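Aminopeptidase N family protein (Idiomarina loihiensis L2TR, PDB 4FGM) probably acts as a zinc-dependent aminopeptidase of the M61 glycyl aminopeptidase family, cleaving residues from the N-termini of peptides. Local coordinates at residues Y316-L330 against L573-P587. Sequence-based numbering, arbitrary orientation.
Sequences YLLHTSGIIDEKRYL and LSVEQPDKLKGWLTP
H319 and Y316 fasten the end of helix 308-320 to the backbone of the C-terminal tail. NE2 of H319 accepts from T586 N at 2.9 Å; the N-H...acceptor angle of 168° and a donor only 2° out of the ring plane mark a direct in-plane bond. ND1 donates to O of I324 at 2.8 Å. Two partners at the ring edge thus fix its rotation and place the protons: ND1 carries one and NE2 offers its lone pair, consistent with a neutral imidazole. Y316 swings its ring away from its own backbone N (chi1 -177°), and its OH donates to O of W584 at 2.9 Å, in the carbonyl plane and on a lone pair. Its ring, near parallel to the W584 pyrrole ring but slid aside (centroids 5.0 Å apart), barely overlaps it, while W584 NE1 is hydrogen-bonded to OH of Y312.

L585 supplies the apolar wedge. Its CD2 is 3.7 Å from CD2 of Y329 and also touches the H319 ring, whereas CD1 turns to L330, meeting its CD2 at 3.9 Å. L330 also reaches L573 and the backbone of S574. Beside it, V575 CG1 lies 3.5 Å from OE2 of E326, which is salt-bridged to NZ of exposed K327.

G322, with positive phi and two bonds back into the last turn, ends helix 308-320 in a Schellman motif; D325 OD1 caps helix 326-342, accepting from R328 N at 2.8 Å. After strand 570-575 the tail passes a 3-10 segment (578-580) and a type I' turn, L581-W584, then packs against this corner between two helices of the M61 glycyl aminopeptidase region.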
loop_
_atom_site.group_PDB
_atom_site.type_symbol
_atom_site.label_atom_id
_atom_site.label_comp_id
_atom_site.label_asym_id
_atom_site.label_seq_id
_atom_site.Cartn_x
_atom_site.Cartn_y
_atom_site.Cartn_z
ATOM N N TYR A 316 -14.916 0.797 3.749
ATOM C CA TYR A 316 -16.323 1.129 3.568
ATOM C C TYR A 316 -17.043 0.182 2.603
ATOM O O TYR A 316 -18.124 -0.326 2.912
ATOM C CB TYR A 316 -16.452 2.578 3.091
ATOM C CG TYR A 316 -17.883 3.037 2.942
ATOM C CD1 TYR A 316 -18.766 2.998 4.025
ATOM C CD2 TYR A 316 -18.369 3.481 1.710
ATOM C CE1 TYR A 316 -20.098 3.381 3.882
ATOM C CE2 TYR A 316 -19.698 3.869 1.555
ATOM C CZ TYR A 316 -20.560 3.816 2.643
ATOM O OH TYR A 316 -21.876 4.191 2.485
ATOM N N LEU A 317 -16.444 -0.065 1.442
ATOM C CA LEU A 317 -17.052 -0.961 0.457
ATOM C C LEU A 317 -17.199 -2.384 0.999
ATOM O O LEU A 317 -18.002 -3.171 0.498
ATOM C CB LEU A 317 -16.226 -0.966 -0.834
ATOM C CG LEU A 317 -16.235 0.363 -1.595
ATOM C CD1 LEU A 317 -15.520 0.180 -2.927
ATOM C CD2 LEU A 317 -17.683 0.829 -1.821
ATOM N N LEU A 318 -16.415 -2.709 2.023
ATOM C CA LEU A 318 -16.473 -4.028 2.641
ATOM C C LEU A 318 -17.791 -4.161 3.407
ATOM O O LEU A 318 -18.367 -5.251 3.506
ATOM C CB LEU A 318 -15.279 -4.207 3.582
ATOM C CG LEU A 318 -14.321 -5.379 3.325
ATOM C CD1 LEU A 318 -13.882 -5.441 1.866
ATOM C CD2 LEU A 318 -13.114 -5.212 4.221
ATOM N N HIS A 319 -18.269 -3.044 3.948
ATOM C CA HIS A 319 -19.532 -3.031 4.686
ATOM C C HIS A 319 -20.677 -2.883 3.696
ATOM O O HIS A 319 -21.728 -3.508 3.842
ATOM C CB HIS A 319 -19.584 -1.860 5.667
ATOM C CG HIS A 319 -20.952 -1.603 6.222
ATOM N ND1 HIS A 319 -21.598 -2.495 7.049
ATOM C CD2 HIS A 319 -21.809 -0.573 6.031
ATOM C CE1 HIS A 319 -22.801 -2.027 7.344
ATOM N NE2 HIS A 319 -22.952 -0.865 6.739
ATOM N N THR A 320 -20.451 -2.048 2.688
ATOM C CA THR A 320 -21.438 -1.774 1.653
ATOM C C THR A 320 -21.790 -3.010 0.831
ATOM O O THR A 320 -22.907 -3.140 0.337
ATOM C CB THR A 320 -20.935 -0.652 0.728
ATOM O OG1 THR A 320 -21.802 0.474 0.848
ATOM C CG2 THR A 320 -20.888 -1.104 -0.708
ATOM N N SER A 321 -20.832 -3.917 0.687
ATOM C CA SER A 321 -21.061 -5.136 -0.065
ATOM C C SER A 321 -21.585 -6.216 0.865
ATOM O O SER A 321 -21.864 -7.336 0.437
ATOM C CB SER A 321 -19.761 -5.594 -0.722
ATOM O OG SER A 321 -18.732 -5.678 0.246
ATOM N N GLY A 322 -21.709 -5.875 2.141
ATOM C CA GLY A 322 -22.218 -6.827 3.113
ATOM C C GLY A 322 -21.240 -7.860 3.646
ATOM O O GLY A 322 -21.661 -8.902 4.130
ATOM N N ILE A 323 -19.942 -7.588 3.562
ATOM C CA ILE A 323 -18.953 -8.534 4.071
ATOM C C ILE A 323 -18.821 -8.338 5.585
ATOM O O ILE A 323 -18.758 -9.307 6.343
ATOM C CB ILE A 323 -17.565 -8.327 3.405
ATOM C CG1 ILE A 323 -17.686 -8.456 1.882
ATOM C CG2 ILE A 323 -16.573 -9.350 3.933
ATOM C CD1 ILE A 323 -18.187 -9.795 1.413
ATOM N N ILE A 324 -18.789 -7.078 6.014
ATOM C CA ILE A 324 -18.682 -6.746 7.435
ATOM C C ILE A 324 -19.833 -5.833 7.868
ATOM O O ILE A 324 -20.309 -5.010 7.082
ATOM C CB ILE A 324 -17.354 -6.029 7.752
ATOM C CG1 ILE A 324 -17.294 -4.698 7.000
ATOM C CG2 ILE A 324 -16.172 -6.935 7.389
ATOM C CD1 ILE A 324 -16.132 -3.825 7.386
ATOM N N ASP A 325 -20.280 -5.977 9.113
ATOM C CA ASP A 325 -21.373 -5.152 9.618
ATOM C C ASP A 325 -20.873 -3.763 10.004
ATOM O O ASP A 325 -19.685 -3.469 9.882
ATOM C CB ASP A 325 -22.042 -5.814 10.826
ATOM C CG ASP A 325 -21.092 -6.016 11.989
ATOM O OD1 ASP A 325 -20.291 -5.100 12.283
ATOM O OD2 ASP A 325 -21.159 -7.090 12.622
ATOM N N GLU A 326 -21.777 -2.912 10.479
ATOM C CA GLU A 326 -21.402 -1.556 10.853
ATOM C C GLU A 326 -20.527 -1.487 12.104
ATOM O O GLU A 326 -19.817 -0.505 12.308
ATOM C CB GLU A 326 -22.657 -0.682 11.033
ATOM C CG GLU A 326 -23.069 -0.398 12.478
ATOM C CD GLU A 326 -23.733 -1.576 13.151
ATOM O OE1 GLU A 326 -23.894 -2.629 12.497
ATOM O OE2 GLU A 326 -24.096 -1.447 14.337
ATOM N N LYS A 327 -20.581 -2.519 12.943
ATOM C CA LYS A 327 -19.771 -2.535 14.155
ATOM C C LYS A 327 -18.298 -2.670 13.762
ATOM O O LYS A 327 -17.450 -1.895 14.207
ATOM C CB LYS A 327 -20.190 -3.695 15.066
ATOM C CG LYS A 327 -21.581 -3.552 15.696
ATOM C CD LYS A 327 -21.618 -2.456 16.760
ATOM C CE LYS A 327 -22.993 -2.349 17.426
ATOM N NZ LYS A 327 -23.769 -1.140 17.001
ATOM N N ARG A 328 -17.999 -3.654 12.918
ATOM C CA ARG A 328 -16.635 -3.865 12.449
ATOM C C ARG A 328 -16.147 -2.647 11.689
ATOM O O ARG A 328 -15.010 -2.197 11.871
ATOM C CB ARG A 328 -16.562 -5.084 11.529
ATOM C CG ARG A 328 -16.451 -6.388 12.272
ATOM C CD ARG A 328 -16.315 -7.562 11.331
ATOM N NE ARG A 328 -15.809 -8.726 12.046
ATOM C CZ ARG A 328 -14.584 -8.814 12.555
ATOM N NH1 ARG A 328 -13.734 -7.806 12.426
ATOM N NH2 ARG A 328 -14.211 -9.908 13.204
ATOM N N TYR A 329 -17.009 -2.111 10.832
ATOM C CA TYR A 329 -16.629 -0.950 10.049
ATOM C C TYR A 329 -16.267 0.252 10.916
ATOM O O TYR A 329 -15.232 0.895 10.698
ATOM C CB TYR A 329 -17.737 -0.543 9.074
ATOM C CG TYR A 329 -17.372 0.739 8.372
ATOM C CD1 TYR A 329 -16.317 0.773 7.456
ATOM C CD2 TYR A 329 -17.968 1.945 8.733
ATOM C CE1 TYR A 329 -15.856 1.967 6.934
ATOM C CE2 TYR A 329 -17.513 3.149 8.218
ATOM C CZ TYR A 329 -16.451 3.155 7.324
ATOM O OH TYR A 329 -15.949 4.352 6.864
ATOM N N LEU A 330 -17.118 0.559 11.894
ATOM C CA LEU A 330 -16.873 1.710 12.764
ATOM C C LEU A 330 -15.635 1.550 13.637
ATOM O O LEU A 330 -15.038 2.543 14.053
ATOM C CB LEU A 330 -18.106 2.013 13.631
ATOM C CG LEU A 330 -19.269 2.718 12.915
ATOM C CD1 LEU A 330 -20.405 2.948 13.899
ATOM C CD2 LEU A 330 -18.804 4.052 12.332
ATOM N N LEU A 573 -16.117 4.792 18.099
ATOM C CA LEU A 573 -17.324 5.169 17.372
ATOM C C LEU A 573 -18.441 4.148 17.496
ATOM O O LEU A 573 -18.212 2.943 17.389
ATOM C CB LEU A 573 -17.004 5.383 15.892
ATOM C CG LEU A 573 -16.627 6.802 15.462
ATOM C CD1 LEU A 573 -15.587 7.376 16.395
ATOM C CD2 LEU A 573 -16.118 6.777 14.031
ATOM N N SER A 574 -19.651 4.646 17.715
ATOM C CA SER A 574 -20.825 3.794 17.851
ATOM C C SER A 574 -22.082 4.487 17.327
ATOM O O SER A 574 -22.209 5.713 17.381
ATOM C CB SER A 574 -21.028 3.403 19.316
ATOM O OG SER A 574 -21.073 4.552 20.142
ATOM N N VAL A 575 -23.003 3.690 16.801
ATOM C CA VAL A 575 -24.252 4.218 16.285
ATOM C C VAL A 575 -25.262 4.225 17.429
ATOM O O VAL A 575 -25.565 3.185 18.006
ATOM C CB VAL A 575 -24.774 3.355 15.105
ATOM C CG1 VAL A 575 -24.483 1.894 15.363
ATOM C CG2 VAL A 575 -26.269 3.566 14.923
ATOM N N GLU A 576 -25.761 5.410 17.768
ATOM C CA GLU A 576 -26.732 5.552 18.847
ATOM C C GLU A 576 -28.111 5.968 18.330
ATOM O O GLU A 576 -29.111 5.815 19.028
ATOM C CB GLU A 576 -26.225 6.569 19.874
ATOM C CG GLU A 576 -25.172 6.032 20.847
ATOM C CD GLU A 576 -25.780 5.247 22.002
ATOM O OE1 GLU A 576 -26.740 5.752 22.623
ATOM O OE2 GLU A 576 -25.293 4.134 22.299
ATOM N N GLN A 577 -28.150 6.489 17.105
ATOM C CA GLN A 577 -29.393 6.923 16.469
ATOM C C GLN A 577 -29.472 6.321 15.067
ATOM O O GLN A 577 -29.259 7.009 14.068
ATOM C CB GLN A 577 -29.432 8.452 16.390
ATOM C CG GLN A 577 -30.360 9.106 17.398
ATOM C CD GLN A 577 -31.820 8.773 17.138
ATOM O OE1 GLN A 577 -32.338 9.017 16.046
ATOM N NE2 GLN A 577 -32.491 8.216 18.141
ATOM N N PRO A 578 -29.792 5.020 14.980
ATOM C CA PRO A 578 -29.909 4.255 13.732
ATOM C C PRO A 578 -30.662 4.938 12.600
ATOM O O PRO A 578 -30.191 4.971 11.459
ATOM C CB PRO A 578 -30.602 2.972 14.181
ATOM C CG PRO A 578 -30.101 2.799 15.573
ATOM C CD PRO A 578 -30.209 4.194 16.127
ATOM N N ASP A 579 -31.832 5.484 12.915
ATOM C CA ASP A 579 -32.655 6.134 11.906
ATOM C C ASP A 579 -32.033 7.379 11.279
ATOM O O ASP A 579 -32.585 7.943 10.337
ATOM C CB ASP A 579 -34.028 6.456 12.497
ATOM C CG ASP A 579 -34.717 5.223 13.060
ATOM O OD1 ASP A 579 -34.268 4.097 12.744
ATOM O OD2 ASP A 579 -35.708 5.375 13.808
ATOM N N LYS A 580 -30.883 7.805 11.787
ATOM C CA LYS A 580 -30.220 8.977 11.226
ATOM C C LYS A 580 -29.118 8.570 10.242
ATOM O O LYS A 580 -28.528 9.422 9.574
ATOM C CB LYS A 580 -29.635 9.853 12.342
ATOM C CG LYS A 580 -30.679 10.368 13.332
ATOM C CD LYS A 580 -30.109 11.394 14.301
ATOM C CE LYS A 580 -29.768 12.695 13.594
ATOM N NZ LYS A 580 -29.265 13.732 14.540
ATOM N N LEU A 581 -28.860 7.265 10.149
ATOM C CA LEU A 581 -27.841 6.732 9.245
ATOM C C LEU A 581 -28.137 7.068 7.787
ATOM O O LEU A 581 -27.227 7.332 7.004
ATOM C CB LEU A 581 -27.734 5.210 9.392
ATOM C CG LEU A 581 -26.552 4.587 10.145
ATOM C CD1 LEU A 581 -25.512 5.644 10.471
ATOM C CD2 LEU A 581 -27.050 3.913 11.407
ATOM N N LYS A 582 -29.416 7.053 7.429
ATOM C CA LYS A 582 -29.842 7.362 6.070
ATOM C C LYS A 582 -29.123 6.547 5.000
ATOM O O LYS A 582 -28.773 7.073 3.941
ATOM C CB LYS A 582 -29.648 8.851 5.774
ATOM C CG LYS A 582 -30.929 9.667 5.735
ATOM C CD LYS A 582 -31.226 10.330 7.069
ATOM C CE LYS A 582 -32.268 11.445 6.916
ATOM N NZ LYS A 582 -33.597 10.960 6.435
ATOM N N GLY A 583 -28.897 5.267 5.274
ATOM C CA GLY A 583 -28.237 4.422 4.291
ATOM C C GLY A 583 -26.721 4.504 4.195
ATOM O O GLY A 583 -26.118 3.757 3.425
ATOM N N TRP A 584 -26.089 5.405 4.941
ATOM C CA TRP A 584 -24.637 5.480 4.888
ATOM C C TRP A 584 -24.106 4.179 5.469
ATOM O O TRP A 584 -23.108 3.636 4.997
ATOM C CB TRP A 584 -24.113 6.656 5.699
ATOM C CG TRP A 584 -22.628 6.638 5.826
ATOM C CD1 TRP A 584 -21.720 6.543 4.811
ATOM C CD2 TRP A 584 -21.868 6.725 7.038
ATOM N NE1 TRP A 584 -20.439 6.563 5.315
ATOM C CE2 TRP A 584 -20.500 6.671 6.678
ATOM C CE3 TRP A 584 -22.207 6.835 8.392
ATOM C CZ2 TRP A 584 -19.473 6.734 7.625
ATOM C CZ3 TRP A 584 -21.186 6.896 9.333
ATOM C CH2 TRP A 584 -19.836 6.842 8.943
ATOM N N LEU A 585 -24.785 3.691 6.500
ATOM C CA LEU A 585 -24.424 2.433 7.139
ATOM C C LEU A 585 -25.700 1.622 7.330
ATOM O O LEU A 585 -26.793 2.179 7.409
ATOM C CB LEU A 585 -23.759 2.668 8.502
ATOM C CG LEU A 585 -22.429 3.425 8.553
ATOM C CD1 LEU A 585 -21.937 3.489 9.994
ATOM C CD2 LEU A 585 -21.408 2.732 7.671
ATOM N N THR A 586 -25.551 0.306 7.396
ATOM C CA THR A 586 -26.678 -0.592 7.588
ATOM C C THR A 586 -26.562 -1.250 8.959
ATOM O O THR A 586 -25.644 -2.028 9.207
ATOM C CB THR A 586 -26.691 -1.686 6.510
ATOM O OG1 THR A 586 -26.866 -1.085 5.221
ATOM C CG2 THR A 586 -27.811 -2.678 6.773
ATOM N N PRO A 587 -27.495 -0.944 9.869
ATOM C CA PRO A 587 -27.503 -1.501 11.228
ATOM C C PRO A 587 -27.897 -2.975 11.291
ATOM O O PRO A 587 -28.415 -3.467 10.265
ATOM C CB PRO A 587 -28.500 -0.608 11.947
ATOM C CG PRO A 587 -29.506 -0.335 10.869
ATOM C CD PRO A 587 -28.625 -0.018 9.677
#